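Local coordinates for protein PTHB1 (Homo sapiens, PDB 4YD8), which is a subunit, represented here by its seven-bladed beta-propeller part, of the BBSome, which is thought to act as a coat complex sorting specific membrane proteins to primary cilia, at residues I252-F257 / S262-L267; C298-G303 / I318-T323; F197-S202 / E207-Q212; N306-N311 / V337-L342; N314-Y319 / I349-D354. All blocks are in the same frame, centred on the assembly; numbering follows the deposited sequence. Where two conformers were deposited one is given.

Contact 1. Residues I252-F257 / S262-L267; sequences ICIVSF and SSVFVL
Val255 and Phe265 meet at about a right angle, the valine methyl CG2 lying 3.4 Å from ring atom CE1 of Phe265. That approach is oblique, neither flat on the ring nor at its rim; the rim is instead met in plane by the carbonyl O of Cys253. With chi1 at -55°, Val255 places CG2 between its own backbone N and carbonyl carbon, and this branch makes the ring contact. On the reverse face of the hairpin Ile252 and Val264 lie side by side and point the same way, with Ile252 CG2 4.0 Å from Val264 CG1. Ile254 CG1 lies a looser 4.4 Å from Val264 CG2.

The backbone fixes this register. Cys253 N donates to Phe265 O at 2.9 Å and receives the return bond from Phe265 N; Val255 and Ser263 repeat the exchange, Val255 N lying 3.0 Å from Ser263 O. The non-hydrogen-bonded pairs are Ile254-Val264, between these two, and Ile252-Val266, beyond Cys253-Phe265.

Phe265 continues onto Phe294 and Pro296 of strand 291-298, whereas Val264 and Ile254 rest on Leu198 of strand 196-200. Four backbone bonds between the strands, with mainly apolar side chains on either face, imply a hairpin held edgewise by polar bonds and packed against adjoining propeller blades by apolar contact.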
# COMPACT_ATOMS: atom_id res chain seq x y z
N ILE A 252 -2.43 -4.84 -7.33
CA ILE A 252 -2.12 -3.90 -8.39
C ILE A 252 -1.40 -2.71 -7.78
O ILE A 252 -1.77 -2.26 -6.70
CB ILE A 252 -3.37 -3.35 -9.11
CG1 ILE A 252 -4.20 -4.46 -9.70
CG2 ILE A 252 -2.98 -2.35 -10.22
CD1 ILE A 252 -5.62 -3.98 -9.99
N CYS A 253 -0.39 -2.21 -8.47
CA CYS A 253 0.37 -1.05 -8.02
C CYS A 253 0.63 -0.15 -9.22
O CYS A 253 1.24 -0.59 -10.19
CB CYS A 253 1.70 -1.48 -7.38
SG CYS A 253 2.63 -0.08 -6.62
N ILE A 254 0.18 1.10 -9.17
CA ILE A 254 0.44 2.01 -10.30
C ILE A 254 1.57 2.96 -9.94
O ILE A 254 1.47 3.68 -8.96
CB ILE A 254 -0.80 2.80 -10.69
CG1 ILE A 254 -1.92 1.82 -11.10
CG2 ILE A 254 -0.48 3.76 -11.83
CD1 ILE A 254 -3.22 2.47 -11.35
N VAL A 255 2.63 2.97 -10.74
CA VAL A 255 3.81 3.79 -10.45
C VAL A 255 4.35 4.53 -11.68
O VAL A 255 4.18 4.09 -12.81
CB VAL A 255 4.98 2.94 -9.89
CG1 VAL A 255 4.56 2.15 -8.67
CG2 VAL A 255 5.50 2.00 -10.95
N SER A 256 5.01 5.66 -11.43
CA SER A 256 5.76 6.35 -12.47
C SER A 256 7.06 6.89 -11.87
O SER A 256 7.05 7.58 -10.85
CB SER A 256 4.94 7.49 -13.07
OG SER A 256 5.73 8.28 -13.94
N PHE A 257 8.18 6.57 -12.51
CA PHE A 257 9.49 7.00 -12.00
C PHE A 257 10.28 7.79 -13.05
O PHE A 257 9.73 8.58 -13.81
CB PHE A 257 10.30 5.79 -11.54
CG PHE A 257 9.77 5.13 -10.30
CD1 PHE A 257 9.69 5.83 -9.12
CD2 PHE A 257 9.36 3.81 -10.33
CE1 PHE A 257 9.20 5.23 -7.97
CE2 PHE A 257 8.87 3.19 -9.19
CZ PHE A 257 8.79 3.90 -8.01
N SER A 262 4.00 6.30 -17.10
CA SER A 262 3.25 5.56 -16.08
C SER A 262 3.12 4.06 -16.38
O SER A 262 3.06 3.65 -17.55
CB SER A 262 1.86 6.20 -15.92
OG SER A 262 1.23 5.81 -14.71
N SER A 263 3.08 3.24 -15.33
CA SER A 263 2.95 1.80 -15.50
C SER A 263 1.98 1.18 -14.50
O SER A 263 1.97 1.53 -13.31
CB SER A 263 4.31 1.11 -15.35
OG SER A 263 5.15 1.35 -16.46
N VAL A 264 1.18 0.25 -14.99
CA VAL A 264 0.27 -0.52 -14.17
C VAL A 264 0.90 -1.86 -13.84
O VAL A 264 1.05 -2.70 -14.73
CB VAL A 264 -1.07 -0.76 -14.89
CG1 VAL A 264 -1.98 -1.59 -14.01
CG2 VAL A 264 -1.71 0.57 -15.27
N PHE A 265 1.29 -2.09 -12.60
CA PHE A 265 1.87 -3.40 -12.29
C PHE A 265 0.82 -4.30 -11.67
O PHE A 265 0.06 -3.86 -10.80
CB PHE A 265 3.06 -3.25 -11.36
CG PHE A 265 4.27 -2.70 -12.04
CD1 PHE A 265 4.41 -1.34 -12.22
CD2 PHE A 265 5.24 -3.55 -12.53
CE1 PHE A 265 5.54 -0.83 -12.86
CE2 PHE A 265 6.36 -3.04 -13.15
CZ PHE A 265 6.49 -1.69 -13.33
N VAL A 266 0.76 -5.54 -12.15
CA VAL A 266 -0.16 -6.53 -11.61
C VAL A 266 0.60 -7.75 -11.11
O VAL A 266 1.40 -8.35 -11.83
CB VAL A 266 -1.21 -6.97 -12.64
CG1 VAL A 266 -2.20 -7.95 -12.00
CG2 VAL A 266 -1.95 -5.73 -13.17
N LEU A 267 0.38 -8.07 -9.84
CA LEU A 267 0.91 -9.30 -9.27
C LEU A 267 -0.12 -10.41 -9.37
O LEU A 267 -1.10 -10.40 -8.64
CB LEU A 267 1.29 -9.11 -7.80
CG LEU A 267 1.96 -10.34 -7.17
CD1 LEU A 267 3.32 -10.62 -7.84
CD2 LEU A 267 2.13 -10.16 -5.65

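Contact 2. Residues C298-G303 / I318-T323; sequences CSVSEG and IYQDVT
Gln320 reaches across to Val300 and Ser301 with an extended side chain. Its CB and CG both run past a neighbouring amide, CB lying 3.4 Å from Asn306 OD1. CG stands anti to the backbone N (chi1 -176°), which sends the chain out over the loop. CD comes within 4.1 Å of Val300 CG2, and the tip NE2 approaches that same methyl at 3.4 Å; the two side chains run at a slant to each other. NE2 is also 3.3 Å from Ser301 OG, but the angle is too poor for a hydrogen bond. The actual polar partner is Thr304 OG1, to which both Gln320 NE2 and Ser301 OG are hydrogen-bonded, so the threonine hydroxyl ties the two ends together.

Next along the chain, Asp321 connects to the loop through two waters. Both lie 2.8 Å from Gly303 O; one is bound by Asp321 OD1 and the other by Asp321 OD2, each carboxylate oxygen being 2.6 Å from its water. Asp321 OD1 additionally accepts from Ile305 N, a direct link to the same loop.

Gln320 and Asp321 start a type II' beta turn, closed by mutual backbone bonds between Gln320 and Thr323. This is a tight two-residue hairpin linking strands 315-320 and 323-329, set beside the loop between strands 291-298 and 306-311, as expected for consecutive antiparallel strands of a propeller blade.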
# COMPACT_ATOMS: atom_id res chain seq x y z
N CYS A 298 11.32 1.55 -7.34
CA CYS A 298 12.24 2.57 -7.85
C CYS A 298 12.66 2.27 -9.27
O CYS A 298 12.40 1.19 -9.81
CB CYS A 298 13.49 2.70 -6.97
SG CYS A 298 14.82 1.50 -7.31
N SER A 299 13.32 3.25 -9.88
CA SER A 299 13.98 3.03 -11.15
C SER A 299 15.45 3.41 -11.01
O SER A 299 15.76 4.53 -10.60
CB SER A 299 13.33 3.85 -12.26
OG SER A 299 14.18 3.88 -13.39
N VAL A 300 16.35 2.48 -11.33
CA VAL A 300 17.78 2.77 -11.21
C VAL A 300 18.40 3.12 -12.55
O VAL A 300 19.57 3.49 -12.62
CB VAL A 300 18.57 1.59 -10.60
CG1 VAL A 300 17.95 1.15 -9.27
CG2 VAL A 300 18.64 0.42 -11.58
N SER A 301 17.62 3.01 -13.62
CA SER A 301 18.08 3.45 -14.93
C SER A 301 16.89 3.74 -15.83
O SER A 301 15.83 3.13 -15.68
CB SER A 301 19.00 2.42 -15.58
OG SER A 301 18.28 1.25 -15.94
N GLU A 302 17.07 4.66 -16.77
CA GLU A 302 15.97 5.10 -17.62
C GLU A 302 15.28 3.93 -18.32
O GLU A 302 15.94 3.05 -18.89
CB GLU A 302 16.48 6.11 -18.65
N GLY A 303 13.96 3.93 -18.28
CA GLY A 303 13.19 2.90 -18.94
C GLY A 303 13.06 1.60 -18.15
O GLY A 303 12.34 0.70 -18.58
N ILE A 318 14.36 -9.10 -5.73
CA ILE A 318 14.31 -7.84 -6.46
C ILE A 318 14.58 -8.09 -7.92
O ILE A 318 15.60 -8.66 -8.27
CB ILE A 318 15.35 -6.82 -5.96
CG1 ILE A 318 14.95 -6.28 -4.60
CG2 ILE A 318 15.45 -5.66 -6.94
CD1 ILE A 318 16.00 -5.32 -4.01
N TYR A 319 13.63 -7.68 -8.76
CA TYR A 319 13.76 -7.74 -10.21
C TYR A 319 13.98 -6.36 -10.79
O TYR A 319 13.35 -5.40 -10.38
CB TYR A 319 12.48 -8.35 -10.83
CG TYR A 319 12.27 -9.76 -10.39
CD1 TYR A 319 11.56 -10.05 -9.23
CD2 TYR A 319 12.80 -10.82 -11.12
CE1 TYR A 319 11.37 -11.36 -8.82
CE2 TYR A 319 12.62 -12.12 -10.72
CZ TYR A 319 11.90 -12.39 -9.57
OH TYR A 319 11.73 -13.69 -9.17
N GLN A 320 14.91 -6.25 -11.74
CA GLN A 320 14.95 -5.11 -12.63
C GLN A 320 14.28 -5.54 -13.92
O GLN A 320 14.81 -6.41 -14.63
CB GLN A 320 16.39 -4.64 -12.89
CG GLN A 320 16.45 -3.38 -13.75
CD GLN A 320 17.87 -2.84 -13.90
OE1 GLN A 320 18.84 -3.55 -13.67
NE2 GLN A 320 17.98 -1.58 -14.29
N ASP A 321 13.13 -4.95 -14.21
CA ASP A 321 12.23 -5.42 -15.27
C ASP A 321 11.89 -6.88 -14.96
O ASP A 321 11.25 -7.14 -13.95
CB ASP A 321 12.85 -5.21 -16.66
CG ASP A 321 13.05 -3.73 -16.99
OD1 ASP A 321 12.32 -2.90 -16.39
OD2 ASP A 321 13.92 -3.40 -17.83
N VAL A 322 12.33 -7.84 -15.77
CA VAL A 322 12.06 -9.25 -15.45
C VAL A 322 13.30 -10.00 -14.97
O VAL A 322 13.28 -11.22 -14.81
CB VAL A 322 11.44 -10.02 -16.67
CG1 VAL A 322 10.28 -9.22 -17.29
CG2 VAL A 322 12.50 -10.32 -17.74
N THR A 323 14.39 -9.28 -14.73
CA THR A 323 15.66 -9.94 -14.44
C THR A 323 15.92 -9.94 -12.93
O THR A 323 15.95 -8.90 -12.30
CB THR A 323 16.82 -9.24 -15.16
OG1 THR A 323 16.60 -9.33 -16.58
CG2 THR A 323 18.16 -9.92 -14.82
O HOH W 1 12.97 -1.81 -19.67
O HOH W 2 10.63 -1.13 -17.23

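Contact 3. Residues F197-S202 / E207-Q212; sequences FLTVSS and ESYKYQ
Phe197 and Tyr211 lie side by side, pointing the same way, and Phe197 CE2 meets the rim of the tyrosine ring in plane, 3.6 Å from CD1 of Tyr211. Thr199 and Glu207 also run alongside each other, but only loosely: the threonine CG2 is 4.2 Å from Glu207 OE1.

Behind these contacts, two reciprocal pairs of backbone bonds set the antiparallel register. Phe197 N donates to Tyr209 O at 2.8 Å, and Glu207 N to Thr199 O almost straight, at 171°. The second shell then holds the carboxylate, which Glu207 carries out on an extended chain with CG anti to the carbonyl carbon (chi1 -54°). Tyr209 OH donates to Glu207 OE1 at 2.6 Å, from 54° above the carboxylate plane, while one water joins Glu207 OE2 (2.6 Å) to Ser201 OG (2.8 Å). Thr199 OG1 turns elsewhere, to Pro187 O, and Phe147 meets the Phe197 ring edge-to-face.

Glu207 is thus buried with a partner on each oxygen. The phenol and water would be expected to stabilise a charged carboxylate, whereas burial probably works against ionisation; either way, the two bonds limit rotation of the group.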
# COMPACT_ATOMS: atom_id res chain seq x y z
N PHE A 197 -9.83 4.19 -12.44
CA PHE A 197 -9.73 3.15 -11.43
C PHE A 197 -9.42 1.82 -12.09
O PHE A 197 -10.03 1.46 -13.09
CB PHE A 197 -11.02 3.02 -10.62
CG PHE A 197 -11.34 4.23 -9.79
CD1 PHE A 197 -10.58 4.55 -8.69
CD2 PHE A 197 -12.41 5.05 -10.12
CE1 PHE A 197 -10.87 5.67 -7.92
CE2 PHE A 197 -12.71 6.17 -9.36
CZ PHE A 197 -11.93 6.48 -8.26
N LEU A 198 -8.47 1.09 -11.52
CA LEU A 198 -8.11 -0.22 -12.06
C LEU A 198 -8.46 -1.31 -11.06
O LEU A 198 -8.26 -1.15 -9.85
CB LEU A 198 -6.60 -0.26 -12.40
CG LEU A 198 -6.32 0.44 -13.74
CD1 LEU A 198 -6.30 1.97 -13.63
CD2 LEU A 198 -5.06 -0.06 -14.34
N THR A 199 -9.01 -2.41 -11.55
CA THR A 199 -9.22 -3.55 -10.70
C THR A 199 -9.01 -4.82 -11.51
O THR A 199 -8.73 -4.75 -12.71
CB THR A 199 -10.62 -3.53 -10.04
OG1 THR A 199 -10.70 -4.55 -9.05
CG2 THR A 199 -11.73 -3.73 -11.10
N VAL A 200 -9.08 -5.98 -10.85
CA VAL A 200 -9.07 -7.25 -11.57
C VAL A 200 -10.25 -8.09 -11.10
O VAL A 200 -10.44 -8.30 -9.90
CB VAL A 200 -7.79 -8.05 -11.36
CG1 VAL A 200 -7.71 -9.20 -12.37
CG2 VAL A 200 -6.55 -7.13 -11.46
N SER A 201 -11.04 -8.59 -12.05
CA SER A 201 -12.27 -9.30 -11.72
C SER A 201 -12.03 -10.78 -11.49
O SER A 201 -10.95 -11.30 -11.77
CB SER A 201 -13.31 -9.13 -12.84
OG SER A 201 -12.86 -9.79 -14.01
N SER A 202 -13.06 -11.48 -11.02
CA SER A 202 -12.95 -12.91 -10.79
C SER A 202 -12.78 -13.71 -12.07
O SER A 202 -12.24 -14.82 -12.05
CB SER A 202 -14.17 -13.43 -10.02
OG SER A 202 -14.19 -12.87 -8.72
N GLU A 207 -9.35 -4.46 -15.47
CA GLU A 207 -10.33 -3.50 -15.98
C GLU A 207 -9.99 -2.08 -15.57
O GLU A 207 -9.56 -1.85 -14.44
CB GLU A 207 -11.73 -3.85 -15.48
CG GLU A 207 -12.12 -5.28 -15.77
CD GLU A 207 -13.52 -5.60 -15.30
OE1 GLU A 207 -14.02 -4.90 -14.39
OE2 GLU A 207 -14.13 -6.54 -15.86
N SER A 208 -10.17 -1.14 -16.49
CA SER A 208 -9.90 0.26 -16.22
C SER A 208 -11.18 1.06 -16.45
O SER A 208 -11.77 0.98 -17.53
CB SER A 208 -8.78 0.79 -17.10
OG SER A 208 -8.50 2.16 -16.85
N TYR A 209 -11.59 1.83 -15.45
CA TYR A 209 -12.78 2.67 -15.53
C TYR A 209 -12.43 4.14 -15.38
O TYR A 209 -11.85 4.53 -14.37
CB TYR A 209 -13.78 2.29 -14.44
CG TYR A 209 -14.31 0.89 -14.55
CD1 TYR A 209 -13.66 -0.16 -13.91
CD2 TYR A 209 -15.46 0.61 -15.29
CE1 TYR A 209 -14.14 -1.46 -14.01
CE2 TYR A 209 -15.95 -0.69 -15.39
CZ TYR A 209 -15.27 -1.72 -14.74
OH TYR A 209 -15.73 -3.02 -14.82
N LYS A 210 -12.79 4.96 -16.36
CA LYS A 210 -12.57 6.40 -16.28
C LYS A 210 -13.39 7.02 -15.15
O LYS A 210 -14.58 6.72 -15.00
CB LYS A 210 -12.93 7.08 -17.60
CG LYS A 210 -12.06 6.66 -18.78
CD LYS A 210 -11.56 7.86 -19.56
CE LYS A 210 -10.22 8.38 -19.01
NZ LYS A 210 -10.30 9.08 -17.69
N TYR A 211 -12.75 7.88 -14.35
CA TYR A 211 -13.44 8.54 -13.25
C TYR A 211 -14.69 9.30 -13.69
O TYR A 211 -15.74 9.21 -13.05
CB TYR A 211 -12.51 9.51 -12.53
CG TYR A 211 -13.20 10.23 -11.40
CD1 TYR A 211 -13.52 9.56 -10.23
CD2 TYR A 211 -13.55 11.57 -11.51
CE1 TYR A 211 -14.16 10.20 -9.19
CE2 TYR A 211 -14.19 12.22 -10.47
CZ TYR A 211 -14.49 11.53 -9.31
OH TYR A 211 -15.13 12.15 -8.27
N GLN A 212 -14.58 10.07 -14.77
CA GLN A 212 -15.72 10.88 -15.20
C GLN A 212 -16.86 10.01 -15.73
O GLN A 212 -18.02 10.35 -15.55
CB GLN A 212 -15.30 11.91 -16.25
CG GLN A 212 -14.30 12.95 -15.73
CD GLN A 212 -14.86 13.84 -14.62
OE1 GLN A 212 -16.08 13.92 -14.41
NE2 GLN A 212 -13.97 14.53 -13.91
O HOH W 3 -15.23 -8.83 -15.26

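Contact 4. Residues N306-N311 / V337-L342; sequences NTLIGN and VRVGCL
Leu308 pushes its CD1 methyl between two valines of the facing strand, overlapping Val339 and Val337 at once. The closer approach is to Val339, whose CG2 lies 3.5 Å from Leu308 CD1, tighter than usual carbon-carbon contact. Val337 CG2 is 4.0 Å from the same methyl. The directions differ: Leu308 stands at about a right angle to Val339 but runs at a slant to Val337.

Rotamers explain which branches are used. Measured to CG1, chi1 is 55° in Val337, which leaves the contacting CG2 anti to the backbone N; in Val339 it is 176°, which leaves CG2 anti to the carbonyl carbon. The two valines therefore offer differently placed branches to one leucine methyl. No backbone pairing accompanies this meeting: Leu308 CA is 7.8 Å from Val337 CA and 9.3 Å from Val339 CA, so the strands touch through side chains alone.

Arg338, between the valines, points away from Leu308 and folds back on its own strand. Its NH1 donates to Val337 O at 2.9 Å, with that oxygen in the guanidinium plane although the donor sits well above the carbonyl plane.

Leu308 is flanked within its own sheet by Leu316 and Ile318 of strand 315-320 and by Tyr297 of strand 291-298. Val337 is covered in turn by Ile349 and Thr351 of strand 348-353. The contact thus joins the second strand of one propeller blade, 306-311, to the first strand of the next, 334-342, at a buried interface between blades.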
# COMPACT_ATOMS: atom_id res chain seq x y z
N ASN A 306 12.56 -1.31 -10.81
CA ASN A 306 12.89 -2.35 -9.83
C ASN A 306 11.66 -2.73 -8.99
O ASN A 306 10.94 -1.85 -8.51
CB ASN A 306 14.04 -1.91 -8.89
CG ASN A 306 15.42 -2.09 -9.51
OD1 ASN A 306 15.60 -2.08 -10.73
ND2 ASN A 306 16.43 -2.22 -8.64
N THR A 307 11.45 -4.03 -8.81
CA THR A 307 10.28 -4.53 -8.11
C THR A 307 10.66 -5.55 -7.05
O THR A 307 11.38 -6.52 -7.32
CB THR A 307 9.29 -5.19 -9.10
OG1 THR A 307 8.90 -4.22 -10.08
CG2 THR A 307 8.05 -5.70 -8.36
N LEU A 308 10.17 -5.34 -5.83
CA LEU A 308 10.32 -6.32 -4.76
C LEU A 308 9.19 -7.33 -4.86
O LEU A 308 8.06 -6.95 -5.05
CB LEU A 308 10.27 -5.65 -3.38
CG LEU A 308 11.56 -4.99 -2.91
CD1 LEU A 308 11.18 -3.90 -1.92
CD2 LEU A 308 12.42 -6.03 -2.24
N ILE A 309 9.51 -8.62 -4.74
CA ILE A 309 8.47 -9.65 -4.68
C ILE A 309 8.77 -10.60 -3.53
O ILE A 309 9.84 -11.22 -3.49
CB ILE A 309 8.36 -10.43 -6.01
CG1 ILE A 309 8.10 -9.46 -7.18
CG2 ILE A 309 7.25 -11.50 -5.90
CD1 ILE A 309 7.87 -10.15 -8.56
N GLY A 310 7.83 -10.68 -2.58
CA GLY A 310 7.95 -11.57 -1.44
C GLY A 310 7.20 -12.85 -1.78
O GLY A 310 6.25 -12.81 -2.56
N ASN A 311 7.62 -13.97 -1.21
CA ASN A 311 7.03 -15.26 -1.56
C ASN A 311 6.67 -16.12 -0.36
O ASN A 311 7.04 -15.80 0.77
CB ASN A 311 7.97 -16.03 -2.46
CG ASN A 311 8.37 -15.24 -3.68
OD1 ASN A 311 7.65 -15.21 -4.67
ND2 ASN A 311 9.53 -14.59 -3.60
N VAL A 337 5.13 -5.45 1.90
CA VAL A 337 6.47 -4.88 1.91
C VAL A 337 6.38 -3.44 1.45
O VAL A 337 5.60 -3.12 0.54
CB VAL A 337 7.45 -5.69 1.02
CG1 VAL A 337 6.92 -5.84 -0.42
CG2 VAL A 337 8.82 -5.07 1.03
N ARG A 338 7.13 -2.57 2.11
CA ARG A 338 7.24 -1.17 1.72
C ARG A 338 8.70 -0.73 1.74
O ARG A 338 9.52 -1.34 2.42
CB ARG A 338 6.39 -0.28 2.65
CG ARG A 338 4.88 -0.56 2.54
CD ARG A 338 4.36 0.04 1.25
NE ARG A 338 2.90 -0.05 1.15
CZ ARG A 338 2.23 -1.12 0.73
NH1 ARG A 338 2.88 -2.22 0.38
NH2 ARG A 338 0.90 -1.08 0.68
N VAL A 339 9.01 0.33 0.99
CA VAL A 339 10.33 0.94 1.01
C VAL A 339 10.20 2.41 1.38
O VAL A 339 9.32 3.09 0.88
CB VAL A 339 11.04 0.82 -0.36
CG1 VAL A 339 12.38 1.54 -0.37
CG2 VAL A 339 11.23 -0.65 -0.69
N GLY A 340 11.08 2.91 2.23
CA GLY A 340 10.97 4.31 2.57
C GLY A 340 12.17 4.86 3.28
O GLY A 340 13.23 4.24 3.32
N CYS A 341 11.98 6.04 3.86
CA CYS A 341 13.06 6.73 4.54
C CYS A 341 12.92 6.63 6.05
O CYS A 341 12.01 7.23 6.65
CB CYS A 341 13.10 8.20 4.10
SG CYS A 341 14.44 9.13 4.83
N LEU A 342 13.83 5.88 6.66
CA LEU A 342 13.82 5.62 8.10
C LEU A 342 15.24 5.75 8.59
O LEU A 342 16.16 5.48 7.83
CB LEU A 342 13.28 4.23 8.40
CG LEU A 342 11.87 3.93 7.88
CD1 LEU A 342 11.59 2.45 7.95
CD2 LEU A 342 10.85 4.67 8.72

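Contact 5. Residues N314-Y319 / I349-D354; sequences NMLHIY and IVTLSD
Flat groups play no part where Leu316 meets Ile349 and Thr351; the rings of His317 and Tyr319 lie on the other side of strand 315-320. There His317 rests on Leu324 and Ala327 of strand 323-329, and Tyr319 on Leu324 and Ile309, both rings being at least 10 Å from residues 349-354. What faces those residues is aliphatic.

Leu316 and Ile349 reach toward each other tip to tip. Leu316 CD2 settles over the fork of the isoleucine, 4.2 Å from Ile349 CG2 and an equal 4.2 Å from Ile349 CD1. The leucine is extended across the gap by chi1 of -178°, which puts CG opposite the backbone N. A third, looser neighbour is Thr351, whose CG2 lies 4.5 Å from Leu316 CD2. Thr351 presents its methyl here and keeps the hydroxyl back: OG1 is 6.4 Å from that same leucine carbon.

The backbones stay well apart, Leu316 CA being 9.8 Å from Thr351 CA, which excludes strand pairing. Each strand is bonded within its own blade instead; Leu316, for example, pairs through its backbone with Thr328. Leu363 touches both Ile318 and Ile349, adding another aliphatic group beside the meeting point.

All three touching residues are buried, and every side-chain atom in the contact is carbon. Cohesion between these two blades probably comes here from dispersion and exclusion of water. Such spacing, at or beyond ordinary van der Waals distance, indicates a contact with little directional demand.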
# COMPACT_ATOMS: atom_id res chain seq x y z
N ASN A 314 9.46 -17.70 2.12
CA ASN A 314 10.25 -16.76 2.92
C ASN A 314 11.33 -15.98 2.16
O ASN A 314 12.13 -15.28 2.76
CB ASN A 314 10.90 -17.48 4.11
CG ASN A 314 9.89 -18.19 4.98
OD1 ASN A 314 9.25 -17.58 5.83
ND2 ASN A 314 9.73 -19.49 4.78
N MSE A 315 11.35 -16.11 0.84
CA MSE A 315 12.33 -15.39 0.03
C MSE A 315 11.80 -14.03 -0.40
O MSE A 315 10.61 -13.88 -0.68
CB MSE A 315 12.72 -16.21 -1.20
CG MSE A 315 13.37 -17.55 -0.89
SE MSE A 315 15.03 -17.38 0.11
CE MSE A 315 16.03 -16.24 -1.12
N LEU A 316 12.69 -13.05 -0.44
CA LEU A 316 12.34 -11.74 -0.95
C LEU A 316 13.25 -11.46 -2.15
O LEU A 316 14.47 -11.52 -2.03
CB LEU A 316 12.50 -10.68 0.14
CG LEU A 316 12.14 -9.24 -0.22
CD1 LEU A 316 10.64 -9.12 -0.54
CD2 LEU A 316 12.53 -8.30 0.93
N HIS A 317 12.65 -11.15 -3.30
CA HIS A 317 13.39 -10.97 -4.55
C HIS A 317 13.30 -9.56 -5.07
O HIS A 317 12.30 -8.90 -4.88
CB HIS A 317 12.87 -11.92 -5.64
CG HIS A 317 13.06 -13.36 -5.32
ND1 HIS A 317 12.00 -14.24 -5.20
CD2 HIS A 317 14.18 -14.09 -5.09
CE1 HIS A 317 12.46 -15.44 -4.92
NE2 HIS A 317 13.78 -15.38 -4.84
N ILE A 318 14.36 -9.10 -5.73
CA ILE A 318 14.31 -7.84 -6.46
C ILE A 318 14.58 -8.09 -7.92
O ILE A 318 15.60 -8.66 -8.27
CB ILE A 318 15.35 -6.82 -5.96
CG1 ILE A 318 14.95 -6.28 -4.60
CG2 ILE A 318 15.45 -5.66 -6.94
CD1 ILE A 318 16.00 -5.32 -4.01
N TYR A 319 13.63 -7.68 -8.76
CA TYR A 319 13.76 -7.74 -10.21
C TYR A 319 13.98 -6.36 -10.79
O TYR A 319 13.35 -5.40 -10.38
CB TYR A 319 12.48 -8.35 -10.83
CG TYR A 319 12.27 -9.76 -10.39
CD1 TYR A 319 11.56 -10.05 -9.23
CD2 TYR A 319 12.80 -10.82 -11.12
CE1 TYR A 319 11.37 -11.36 -8.82
CE2 TYR A 319 12.62 -12.12 -10.72
CZ TYR A 319 11.90 -12.39 -9.57
OH TYR A 319 11.73 -13.69 -9.17
N ILE A 349 13.91 -1.21 3.68
CA ILE A 349 12.84 -2.18 3.44
C ILE A 349 12.09 -2.47 4.73
O ILE A 349 12.71 -2.75 5.76
CB ILE A 349 13.38 -3.52 2.89
CG1 ILE A 349 14.05 -3.33 1.54
CG2 ILE A 349 12.26 -4.57 2.76
CD1 ILE A 349 14.66 -4.63 1.02
N VAL A 350 10.77 -2.39 4.68
CA VAL A 350 9.95 -2.76 5.83
C VAL A 350 9.05 -3.92 5.42
O VAL A 350 8.33 -3.82 4.43
CB VAL A 350 9.08 -1.60 6.33
CG1 VAL A 350 8.22 -2.05 7.53
CG2 VAL A 350 9.96 -0.37 6.68
N THR A 351 9.11 -5.02 6.17
CA THR A 351 8.21 -6.16 5.91
C THR A 351 7.27 -6.44 7.08
O THR A 351 7.65 -6.28 8.25
CB THR A 351 8.98 -7.46 5.63
OG1 THR A 351 9.84 -7.76 6.74
CG2 THR A 351 9.80 -7.35 4.34
N LEU A 352 6.06 -6.90 6.76
CA LEU A 352 5.08 -7.31 7.75
C LEU A 352 4.54 -8.70 7.42
O LEU A 352 4.14 -8.95 6.28
CB LEU A 352 3.92 -6.30 7.80
CG LEU A 352 2.75 -6.66 8.73
CD1 LEU A 352 3.17 -6.61 10.20
CD2 LEU A 352 1.60 -5.71 8.47
N SER A 353 4.54 -9.59 8.40
CA SER A 353 4.00 -10.95 8.22
C SER A 353 2.54 -11.00 8.68
O SER A 353 2.05 -10.07 9.34
CB SER A 353 4.84 -11.98 8.98
OG SER A 353 4.64 -11.85 10.38
N ASP A 354 1.83 -12.08 8.37
CA ASP A 354 0.40 -12.09 8.70
C ASP A 354 0.15 -12.33 10.19
O ASP A 354 -0.98 -12.20 10.65
CB ASP A 354 -0.38 -13.11 7.84
CG ASP A 354 -0.02 -14.57 8.13
OD1 ASP A 354 0.70 -14.88 9.10
OD2 ASP A 354 -0.52 -15.42 7.36

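Contacts 1 and 3 are hairpins within two successive blades, their centres 14 Å apart, joined where Val264 CG1 lies 3.5 Å from Leu198 CD2. Contacts 4 and 5, centres 7 Å apart, both span the boundary between the last two blades; Leu308 CD2, 3.5 Å from Ile318 CG1, connects them. Contact 2 shares strand 315-320 with contact 5 and touches contact 1 through Phe257 CE2, 3.5 Å from Cys298 N. Gly145, critical for protein stability, lies about 7 Å from the side chain of Phe197 in contact 3 and about 10 Å from that of Ile254 in contact 1; contacts 2, 4 and 5 lie away from it.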